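PDB 3MDN: glutamine aminotransferase class-II domain protein from Ruegeria pomeroyi, which probably acts as a glutamine amidotransferase, releasing ammonia from glutamine with a class-II domain of the Ntn-hydrolase clan. Local coordinates for residues R186-F191 with P209-R214; T237-G242 with A252-F257. One frame throughout, in Å; residues are numbered along the deposited sequence.

Contact 1 of 2, residues R186-F191 with P209-R214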
loop_
_atom_site.group_PDB
_atom_site.type_symbol
_atom_site.label_atom_id
_atom_site.label_comp_id
_atom_site.label_asym_id
_atom_site.label_seq_id
_atom_site.Cartn_x
_atom_site.Cartn_y
_atom_site.Cartn_z
ATOM N N ARG D 186 24.073 17.856 8.735
ATOM C CA ARG D 186 24.182 16.781 9.729
ATOM C C ARG D 186 24.133 15.474 8.955
ATOM O O ARG D 186 23.191 15.244 8.196
ATOM C CB ARG D 186 23.022 16.824 10.714
ATOM C CG ARG D 186 22.932 18.099 11.536
ATOM C CD ARG D 186 23.273 17.810 12.970
ATOM N NE ARG D 186 23.336 18.988 13.836
ATOM C CZ ARG D 186 22.392 19.346 14.712
ATOM N NH1 ARG D 186 21.276 18.620 14.827
ATOM N NH2 ARG D 186 22.569 20.429 15.478
ATOM N N LEU D 187 25.130 14.614 9.146
ATOM C CA LEU D 187 25.262 13.477 8.257
ATOM C C LEU D 187 25.830 12.216 8.916
ATOM O O LEU D 187 26.920 12.224 9.447
ATOM C CB LEU D 187 26.185 13.846 7.082
ATOM C CG LEU D 187 26.452 12.635 6.161
ATOM C CD1 LEU D 187 26.157 12.990 4.740
ATOM C CD2 LEU D 187 27.890 12.148 6.269
ATOM N N SER D 188 25.087 11.123 8.830
ATOM C CA SER D 188 25.662 9.822 9.004
ATOM C C SER D 188 25.125 9.107 7.788
ATOM O O SER D 188 23.939 9.263 7.418
ATOM C CB SER D 188 25.184 9.165 10.301
ATOM O OG SER D 188 23.953 8.535 10.027
ATOM N N ALA D 189 25.990 8.387 7.091
ATOM C CA ALA D 189 25.567 7.700 5.868
ATOM C C ALA D 189 26.269 6.356 5.799
ATOM O O ALA D 189 27.400 6.217 6.310
ATOM C CB ALA D 189 25.955 8.525 4.656
ATOM N N ALA D 190 25.608 5.381 5.175
ATOM C CA ALA D 190 26.235 4.096 4.806
ATOM C C ALA D 190 26.029 3.881 3.339
ATOM O O ALA D 190 25.004 4.301 2.780
ATOM C CB ALA D 190 25.632 2.928 5.595
ATOM N N PHE D 191 26.998 3.263 2.684
ATOM C CA PHE D 191 26.954 3.134 1.237
ATOM C C PHE D 191 27.917 2.030 0.771
ATOM O O PHE D 191 28.836 1.700 1.484
ATOM C CB PHE D 191 27.170 4.480 0.509
ATOM C CG PHE D 191 28.430 5.219 0.895
ATOM C CD1 PHE D 191 28.499 5.960 2.072
ATOM C CD2 PHE D 191 29.545 5.199 0.066
ATOM C CE1 PHE D 191 29.673 6.630 2.422
ATOM C CE2 PHE D 191 30.716 5.872 0.411
ATOM C CZ PHE D 191 30.777 6.603 1.562
ATOM N N PRO D 209 24.510 12.665 13.856
ATOM C CA PRO D 209 23.815 11.401 14.091
ATOM C C PRO D 209 24.860 10.282 14.280
ATOM O O PRO D 209 25.944 10.326 13.676
ATOM C CB PRO D 209 22.970 11.205 12.812
ATOM C CG PRO D 209 22.990 12.578 12.104
ATOM C CD PRO D 209 24.274 13.202 12.497
ATOM N N SER D 210 24.572 9.326 15.150
ATOM C CA SER D 210 25.620 8.497 15.689
ATOM C C SER D 210 25.921 7.316 14.760
ATOM O O SER D 210 25.100 6.957 13.896
ATOM C CB SER D 210 25.277 8.063 17.122
ATOM O OG SER D 210 24.065 7.343 17.174
ATOM N N VAL D 211 27.121 6.763 14.870
ATOM C CA VAL D 211 27.477 5.587 14.083
ATOM C C VAL D 211 28.319 4.679 14.961
ATOM O O VAL D 211 29.232 5.155 15.624
ATOM C CB VAL D 211 28.286 5.941 12.836
ATOM C CG1 VAL D 211 28.774 4.662 12.140
ATOM C CG2 VAL D 211 27.456 6.807 11.857
ATOM N N TYR D 212 27.995 3.382 14.986
ATOM C CA TYR D 212 28.756 2.413 15.791
ATOM C C TYR D 212 29.015 1.211 14.902
ATOM O O TYR D 212 28.241 0.960 13.998
ATOM C CB TYR D 212 27.947 1.946 16.999
ATOM C CG TYR D 212 27.585 3.046 17.979
ATOM C CD1 TYR D 212 26.406 3.752 17.834
ATOM C CD2 TYR D 212 28.432 3.387 19.040
ATOM C CE1 TYR D 212 26.040 4.753 18.729
ATOM C CE2 TYR D 212 28.079 4.413 19.928
ATOM C CZ TYR D 212 26.863 5.087 19.749
ATOM O OH TYR D 212 26.446 6.114 20.575
ATOM N N TYR D 213 30.057 0.440 15.184
ATOM C CA TYR D 213 30.335 -0.767 14.395
ATOM C C TYR D 213 30.973 -1.800 15.285
ATOM O O TYR D 213 31.575 -1.456 16.308
ATOM C CB TYR D 213 31.178 -0.492 13.136
ATOM C CG TYR D 213 32.567 0.077 13.369
ATOM C CD1 TYR D 213 33.687 -0.745 13.314
ATOM C CD2 TYR D 213 32.754 1.443 13.644
ATOM C CE1 TYR D 213 34.932 -0.246 13.515
ATOM C CE2 TYR D 213 33.998 1.950 13.813
ATOM C CZ TYR D 213 35.088 1.102 13.759
ATOM O OH TYR D 213 36.352 1.597 13.953
ATOM N N ARG D 214 30.804 -3.078 14.933
ATOM C CA ARG D 214 31.407 -4.139 15.753
ATOM C C ARG D 214 31.506 -5.399 14.886
ATOM O O ARG D 214 30.639 -5.641 14.048
ATOM C CB ARG D 214 30.548 -4.407 17.006
ATOM C CG ARG D 214 30.976 -5.625 17.833
ATOM C CD ARG D 214 30.018 -5.919 18.999
ATOM N NE ARG D 214 28.659 -6.246 18.580
ATOM C CZ ARG D 214 28.146 -7.476 18.633
ATOM N NH1 ARG D 214 28.897 -8.467 19.090
ATOM N NH2 ARG D 214 26.893 -7.721 18.235
#
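Ser188 turns its CB toward the loop that leads into strand 212-216 and meets three residues of it in a row. CB lies 3.6 Å from CG2 of Val211, and the carbonyl oxygen of Pro209 comes equally near, in van der Waals contact. Val211 presents CG2 to the serine because its chi1 of 173° sets CG1 anti to the backbone N and leaves CG2 beside that nitrogen. On Ser188, a chi1 of 85° holds OG between the backbone N and the carbonyl carbon, where its polar partner is Trp6 NE1, so the serine shows mainly its CB to the loop while its hydroxyl is bonded elsewhere. Pro209 covers the rest of the approach with its ring. Its CB touches Ser188 CB at 3.9 Å, and its CD reaches back along the strand to lie 3.7 Å from the backbone N of Leu187 and 4.2 Å from CB of Arg186. The arginine's guanidinium leads away from the ring to a salt bridge with Asp205. An alanine here has no ring CG and CD, and would probably open a gap over the Leu187 amide and Arg186 CB and leave the loop freer to turn. The two segments meet by van der Waals contact alone; strand 185-192 pairs through Ser188 with Asn114 and through Leu187 with Tyr202. Val211 also touches Val224 of strand 221-225, so the contact bridges the two large antiparallel sheets, consistent with the alpha-beta-beta-alpha sandwich of Ntn hydrolases.

Contact 2 of 2, residues T237-G242 with A252-F257; sequences TELRPG and AAERDF
Leu239 lays CD1 against the carboxylate end of Glu254, 3.5 Å from CD, the two side chains running past one another from opposing sides of the contact. With CG anti to the backbone N (chi1 177°), the leucine swings its end nearer to the acid. The carboxylate is well supplied with donors. Glu254 OE1 accepts from a water whose O is 2.7 Å away and forms a salt bridge with Arg243, while OE2 is bonded to Tyr213 OH. That same water donates to Glu238 O and accepts from Arg240 N at 2.8 Å, tying the acid to the opposite backbone. Arg240 adds charge alone: NH1 stands 4.0 Å from Glu254 OE1, a long salt bridge in which the oxygen lies off the plane of the guanidinium, with no N-H aimed at it. Two positive partners would be expected to keep the glutamate ionised. Farther along, Phe257 N donates to Gly242 O at 2.9 Å, and a CA-H...O contact runs from Gly242 CA to Phe257 O. Gly242 has phi/psi of 82/25°, a left-handed conformation in which a CB would collide with the carbonyl oxygen of Pro241. Asp256 OD1 has its own salt bridge to Arg243. Strand 243-248 joins the two segments in sequence, pairing with strand 251-256 as a hairpin, and its Leu245 touches both Leu239 and Glu254. Beyond the hairpin, Phe257 packs on Leu165, Ala166 and Ile169 of helix 161-179, its ring edge-to-face with His162.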
loop_
_atom_site.group_PDB
_atom_site.type_symbol
_atom_site.label_atom_id
_atom_site.label_comp_id
_atom_site.label_asym_id
_atom_site.label_seq_id
_atom_site.Cartn_x
_atom_site.Cartn_y
_atom_site.Cartn_z
ATOM N N THR D 237 32.067 -0.048 18.689
ATOM C CA THR D 237 33.073 0.989 18.544
ATOM C C THR D 237 32.385 2.205 17.943
ATOM O O THR D 237 31.808 2.102 16.881
ATOM C CB THR D 237 34.190 0.536 17.554
ATOM O OG1 THR D 237 34.767 -0.717 17.992
ATOM C CG2 THR D 237 35.293 1.619 17.473
ATOM N N GLU D 238 32.444 3.350 18.607
ATOM C CA GLU D 238 31.853 4.553 18.053
ATOM C C GLU D 238 32.688 5.109 16.873
ATOM O O GLU D 238 33.892 5.288 17.009
ATOM C CB GLU D 238 31.702 5.641 19.148
ATOM C CG GLU D 238 30.962 6.901 18.603
ATOM C CD GLU D 238 30.626 7.942 19.676
ATOM O OE1 GLU D 238 30.461 7.582 20.849
ATOM O OE2 GLU D 238 30.523 9.145 19.350
ATOM N N LEU D 239 32.066 5.411 15.735
ATOM C CA LEU D 239 32.789 6.116 14.690
ATOM C C LEU D 239 32.640 7.598 15.022
ATOM O O LEU D 239 31.547 8.138 14.995
ATOM C CB LEU D 239 32.227 5.782 13.282
ATOM C CG LEU D 239 32.809 6.492 12.050
ATOM C CD1 LEU D 239 34.251 6.081 11.764
ATOM C CD2 LEU D 239 31.945 6.223 10.800
ATOM N N ARG D 240 33.739 8.256 15.369
ATOM C CA ARG D 240 33.679 9.677 15.726
ATOM C C ARG D 240 33.282 10.579 14.545
ATOM O O ARG D 240 33.514 10.223 13.375
ATOM C CB ARG D 240 35.012 10.110 16.350
ATOM C CG ARG D 240 35.297 9.363 17.660
ATOM C CD ARG D 240 36.583 9.826 18.391
ATOM N NE ARG D 240 37.713 10.104 17.489
ATOM C CZ ARG D 240 38.384 9.182 16.788
ATOM N NH1 ARG D 240 38.060 7.892 16.865
ATOM N NH2 ARG D 240 39.388 9.560 15.999
ATOM N N PRO D 241 32.662 11.740 14.844
ATOM C CA PRO D 241 32.369 12.721 13.793
ATOM C C PRO D 241 33.665 13.111 13.068
ATOM O O PRO D 241 34.705 13.123 13.695
ATOM C CB PRO D 241 31.831 13.946 14.563
ATOM C CG PRO D 241 31.623 13.509 15.949
ATOM C CD PRO D 241 32.451 12.279 16.198
ATOM N N GLY D 242 33.608 13.405 11.771
ATOM C CA GLY D 242 34.834 13.779 11.035
ATOM C C GLY D 242 35.653 12.564 10.601
ATOM O O GLY D 242 36.863 12.662 10.395
ATOM N N ALA D 252 38.471 -3.792 8.588
ATOM C CA ALA D 252 37.841 -2.493 8.835
ATOM C C ALA D 252 38.891 -1.445 9.159
ATOM O O ALA D 252 39.750 -1.678 9.983
ATOM C CB ALA D 252 36.861 -2.592 9.977
ATOM N N ALA D 253 38.824 -0.287 8.515
ATOM C CA ALA D 253 39.793 0.771 8.770
ATOM C C ALA D 253 39.105 2.137 8.756
ATOM O O ALA D 253 38.145 2.355 7.989
ATOM C CB ALA D 253 40.909 0.717 7.727
ATOM N N GLU D 254 39.576 3.038 9.610
ATOM C CA GLU D 254 39.067 4.406 9.672
ATOM C C GLU D 254 40.064 5.402 9.098
ATOM O O GLU D 254 41.260 5.137 9.065
ATOM C CB GLU D 254 38.789 4.820 11.114
ATOM C CG GLU D 254 37.510 4.272 11.731
ATOM C CD GLU D 254 37.275 4.849 13.134
ATOM O OE1 GLU D 254 37.629 6.024 13.370
ATOM O OE2 GLU D 254 36.715 4.134 13.982
ATOM N N ARG D 255 39.563 6.580 8.739
ATOM C CA ARG D 255 40.306 7.584 7.990
ATOM C C ARG D 255 39.645 8.921 8.316
ATOM O O ARG D 255 38.424 8.960 8.531
ATOM C CB ARG D 255 40.069 7.279 6.524
ATOM C CG ARG D 255 41.246 7.251 5.621
ATOM C CD ARG D 255 40.708 6.868 4.230
ATOM N NE ARG D 255 41.014 7.932 3.273
ATOM C CZ ARG D 255 40.872 7.851 1.953
ATOM N NH1 ARG D 255 40.415 6.742 1.371
ATOM N NH2 ARG D 255 41.205 8.895 1.214
ATOM N N ASP D 256 40.403 10.016 8.332
ATOM C CA ASP D 256 39.833 11.349 8.582
ATOM C C ASP D 256 38.922 11.726 7.421
ATOM O O ASP D 256 39.134 11.303 6.280
ATOM C CB ASP D 256 40.907 12.454 8.779
ATOM C CG ASP D 256 41.644 12.358 10.142
ATOM O OD1 ASP D 256 41.085 11.804 11.128
ATOM O OD2 ASP D 256 42.797 12.858 10.227
ATOM N N PHE D 257 37.894 12.508 7.718
ATOM C CA PHE D 257 36.910 12.862 6.705
ATOM C C PHE D 257 36.370 14.252 6.997
ATOM O O PHE D 257 35.764 14.494 8.038
ATOM C CB PHE D 257 35.764 11.837 6.675
ATOM C CG PHE D 257 34.666 12.174 5.683
ATOM C CD1 PHE D 257 34.838 11.914 4.327
ATOM C CD2 PHE D 257 33.484 12.781 6.106
ATOM C CE1 PHE D 257 33.842 12.221 3.398
ATOM C CE2 PHE D 257 32.478 13.100 5.186
ATOM C CZ PHE D 257 32.659 12.817 3.815
HETATM O O HOH W 1 36.086 6.743 15.479
#

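Contact 1 closes before contact 2 opens along the chain, yet their centres lie only about 9 Å apart. Strand 212-216 connects them: it begins within contact 1 and pairs with strand 237-238 of contact 2, where Tyr213 O and Thr237 N stand 2.8 Å apart in a probable hydrogen bond. A side-chain tie joins them too, Tyr213 OH to Glu254 OE2 at 2.6 Å, while Tyr212 CD2 packs on Glu238 CA. Arg201 of strand 197-203 serves both, touching Val211 and bonding Glu238 and Leu239. The pair thus spans the two large sheets, consistent with the four-layer alpha-beta-beta-alpha sandwich of Ntn hydrolases, with helices outside the sheets.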